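Local coordinates for protein hydrolase (Thermococcus thioreducens, PDB 6IAH) that is a magnesium-binding phosphatase of the haloacid dehalogenase superfamily with diverse substrate specificity, possibly including phosphoglycolate phosphatase activity, at residues Asn170-Glu175 and Trp186-Gly191. Sequence-based numbering, arbitrary orientation.
Sequences NAVTRE and WELVRG
Leu188 reaches across to the edge strand with one methyl and its branch point, and no hydrogen bond joins the two segments. Its CD2 lies 3.7 Å from CB of Asn170 and 4.0 Å from the backbone N of Ala171. Beyond Ala171, CG2 of Val172 comes within 3.8 Å of Leu188 CG, the two side chains running past each other in opposite directions. In Val172, CG1 is anti to the backbone N (chi1 177°), which sets CG2 beside that N and turned to the helix. The same methyl is 4.1 Å from CG of Glu187, so it meets two successive helical residues. Only the aliphatic root of Glu187 takes part: its chain bends at chi2 (52°) and carries the carboxylate away to Arg190, whose NH2 lies 3.1 Å from Glu187 OE2 in a salt bridge of weak hydrogen-bond geometry (N-H...O 134°). Asn170 likewise contributes its CB, while its amide ND2 donates to Leu146 O. The contact is small, with 173 Å² buried in all, and apolar. It packs the last turn of helix 183-189 against strand 171-172, an outermost strand of the parallel, Rossmann-like sheet of the HAD fold, in the crossover from strand 171-172 through this helix to strand 194-198. Backbone bonds of Val172 to Val148 and Thr150 tie it to strand 145-149 and the residue just after it, and Leu188 also touches Val149 there and Val4 of strand 2-5.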
ATOM      1  N   ASN A 170     -18.466   0.702   3.949  1.00 31.68           N
ATOM      2  CA  ASN A 170     -18.052   2.096   3.815  1.00 28.64           C
ATOM      3  C   ASN A 170     -16.548   2.097   3.542  1.00 32.17           C
ATOM      4  O   ASN A 170     -15.766   1.833   4.454  1.00 27.63           O
ATOM      5  CB  ASN A 170     -18.354   2.811   5.121  1.00 31.56           C
ATOM      6  CG  ASN A 170     -19.800   2.662   5.564  1.00 32.25           C
ATOM      7  OD1 ASN A 170     -20.705   2.813   4.772  1.00 33.68           O
ATOM      8  ND2 ASN A 170     -20.007   2.383   6.847  1.00 30.89           N
ATOM      9  N   ALA A 171     -16.131   2.322   2.290  1.00 29.54           N
ATOM     10  CA  ALA A 171     -14.744   2.214   1.933  1.00 30.87           C
ATOM     11  C   ALA A 171     -14.440   3.302   0.904  1.00 34.42           C
ATOM     12  O   ALA A 171     -15.245   3.512  -0.010  1.00 33.31           O
ATOM     13  CB  ALA A 171     -14.473   0.850   1.350  1.00 31.50           C
ATOM     14  N   VAL A 172     -13.318   3.999   1.082  1.00 28.90           N
ATOM     15  CA  VAL A 172     -12.763   4.904   0.055  1.00 28.05           C
ATOM     16  C   VAL A 172     -11.492   4.264  -0.447  1.00 28.66           C
ATOM     17  O   VAL A 172     -10.597   3.979   0.359  1.00 26.37           O
ATOM     18  CB  VAL A 172     -12.475   6.272   0.654  1.00 29.80           C
ATOM     19  CG1 VAL A 172     -11.841   7.201  -0.343  1.00 29.39           C
ATOM     20  CG2 VAL A 172     -13.811   6.891   1.113  1.00 30.77           C
ATOM     21  N   THR A 173     -11.413   4.051  -1.769  1.00 27.01           N
ATOM     22  CA  THR A 173     -10.275   3.379  -2.426  1.00 30.06           C
ATOM     23  C   THR A 173      -9.703   4.378  -3.412  1.00 30.60           C
ATOM     24  O   THR A 173     -10.247   5.485  -3.605  1.00 31.16           O
ATOM     25  CB  THR A 173     -10.683   2.083  -3.184  1.00 30.72           C
ATOM     26  OG1 THR A 173     -11.801   2.377  -4.031  1.00 29.18           O
ATOM     27  CG2 THR A 173     -11.107   1.040  -2.215  1.00 30.05           C
ATOM     28  N   ARG A 174      -8.602   4.003  -4.015  1.00 30.51           N
ATOM     29  CA  ARG A 174      -7.849   4.940  -4.852  1.00 35.76           C
ATOM     30  C   ARG A 174      -8.551   5.437  -6.122  1.00 39.70           C
ATOM     31  O   ARG A 174      -8.118   6.406  -6.683  1.00 45.57           O
ATOM     32  CB  ARG A 174      -6.481   4.382  -5.155  1.00 36.38           C
ATOM     33  CG  ARG A 174      -6.481   3.237  -6.148  1.00 39.45           C
ATOM     34  CD  ARG A 174      -5.117   3.088  -6.789  1.00 41.91           C
ATOM     35  NE  ARG A 174      -5.004   1.837  -7.546  1.00 42.19           N
ATOM     36  CZ  ARG A 174      -4.452   0.701  -7.096  1.00 49.10           C
ATOM     37  NH1 ARG A 174      -3.982   0.554  -5.829  1.00 45.77           N
ATOM     38  NH2 ARG A 174      -4.413  -0.344  -7.919  1.00 54.58           N
ATOM     39  N   GLU A 175      -9.631   4.787  -6.544  1.00 40.94           N
ATOM     40  CA  GLU A 175     -10.498   5.262  -7.642  1.00 44.97           C
ATOM     41  C   GLU A 175     -11.114   6.618  -7.331  1.00 45.43           C
ATOM     42  O   GLU A 175     -11.574   7.298  -8.242  1.00 50.86           O
ATOM     43  CB  GLU A 175     -11.705   4.317  -7.890  1.00 47.85           C
ATOM     44  CG  GLU A 175     -11.377   2.950  -8.502  1.00 49.51           C
ATOM     45  CD  GLU A 175     -10.801   1.972  -7.495  1.00 47.92           C
ATOM     46  OE1 GLU A 175     -10.865   2.299  -6.289  1.00 40.01           O
ATOM     47  OE2 GLU A 175     -10.243   0.924  -7.903  1.00 46.48           O
ATOM     48  N   TRP A 186     -13.600  13.055   4.523  1.00 29.69           N
ATOM     49  CA  TRP A 186     -14.893  13.740   4.483  1.00 31.36           C
ATOM     50  C   TRP A 186     -15.919  12.934   3.723  1.00 35.65           C
ATOM     51  O   TRP A 186     -17.075  12.846   4.121  1.00 33.72           O
ATOM     52  CB  TRP A 186     -14.751  15.110   3.842  1.00 31.21           C
ATOM     53  CG  TRP A 186     -16.043  15.786   3.669  1.00 33.54           C
ATOM     54  CD1 TRP A 186     -16.819  15.786   2.556  1.00 36.81           C
ATOM     55  CD2 TRP A 186     -16.749  16.522   4.668  1.00 34.30           C
ATOM     56  NE1 TRP A 186     -17.966  16.523   2.795  1.00 40.94           N
ATOM     57  CE2 TRP A 186     -17.933  16.992   4.084  1.00 38.87           C
ATOM     58  CE3 TRP A 186     -16.463  16.873   5.984  1.00 38.35           C
ATOM     59  CZ2 TRP A 186     -18.852  17.794   4.786  1.00 46.65           C
ATOM     60  CZ3 TRP A 186     -17.371  17.681   6.685  1.00 44.18           C
ATOM     61  CH2 TRP A 186     -18.547  18.129   6.085  1.00 41.70           C
ATOM     62  N   GLU A 187     -15.483  12.340   2.617  1.00 38.36           N
ATOM     63  CA  GLU A 187     -16.316  11.435   1.833  1.00 38.07           C
ATOM     64  C   GLU A 187     -17.072  10.413   2.679  1.00 35.67           C
ATOM     65  O   GLU A 187     -18.247  10.153   2.443  1.00 34.98           O
ATOM     66  CB  GLU A 187     -15.443  10.680   0.802  1.00 42.12           C
ATOM     67  CG  GLU A 187     -16.211   9.901  -0.264  1.00 50.43           C
ATOM     68  CD  GLU A 187     -17.260  10.762  -0.969  1.00 56.54           C
ATOM     69  OE1 GLU A 187     -17.067  12.019  -0.998  1.00 59.72           O
ATOM     70  OE2 GLU A 187     -18.296  10.186  -1.430  1.00 61.33           O
ATOM     71  N   LEU A 188     -16.377   9.809   3.633  1.00 32.52           N
ATOM     72  CA  LEU A 188     -16.953   8.820   4.511  1.00 35.83           C
ATOM     73  C   LEU A 188     -17.772   9.449   5.634  1.00 32.93           C
ATOM     74  O   LEU A 188     -18.924   9.093   5.827  1.00 31.72           O
ATOM     75  CB  LEU A 188     -15.871   7.958   5.162  1.00 38.23           C
ATOM     76  CG  LEU A 188     -15.400   6.675   4.526  1.00 42.39           C
ATOM     77  CD1 LEU A 188     -14.626   5.921   5.590  1.00 44.06           C
ATOM     78  CD2 LEU A 188     -16.589   5.885   3.989  1.00 43.47           C
ATOM     79  N   VAL A 189     -17.131  10.319   6.423  1.00 29.01           N
ATOM     80  CA  VAL A 189     -17.685  10.726   7.709  1.00 29.17           C
ATOM     81  C   VAL A 189     -18.587  11.960   7.624  1.00 34.31           C
ATOM     82  O   VAL A 189     -19.402  12.143   8.491  1.00 35.33           O
ATOM     83  CB  VAL A 189     -16.633  10.855   8.811  1.00 29.85           C
ATOM     84  CG1 VAL A 189     -15.803   9.566   8.909  1.00 30.97           C
ATOM     85  CG2 VAL A 189     -15.685  12.061   8.619  1.00 31.61           C
ATOM     86  N   ARG A 190     -18.430  12.801   6.606  1.00 35.92           N
ATOM     87  CA  ARG A 190     -19.256  13.999   6.433  1.00 38.82           C
ATOM     88  C   ARG A 190     -19.422  14.874   7.729  1.00 36.16           C
ATOM     89  O   ARG A 190     -20.502  15.264   8.091  1.00 38.42           O
ATOM     90  CB  ARG A 190     -20.601  13.560   5.881  1.00 40.10           C
ATOM     91  CG  ARG A 190     -20.531  12.769   4.584  1.00 46.52           C
ATOM     92  CD  ARG A 190     -20.109  13.637   3.402  1.00 53.64           C
ATOM     93  NE  ARG A 190     -19.857  12.862   2.176  1.00 64.40           N
ATOM     94  CZ  ARG A 190     -20.713  12.670   1.163  1.00 71.38           C
ATOM     95  NH1 ARG A 190     -21.947  13.168   1.189  1.00 70.25           N
ATOM     96  NH2 ARG A 190     -20.332  11.955   0.105  1.00 76.37           N
ATOM     97  N   GLY A 191     -18.325  15.090   8.436  1.00 38.35           N
ATOM     98  CA  GLY A 191     -18.298  15.904   9.645  1.00 38.71           C
ATOM     99  C   GLY A 191     -18.706  15.241  10.952  1.00 38.22           C
ATOM    100  O   GLY A 191     -18.738  15.895  11.966  1.00 38.08           O
TER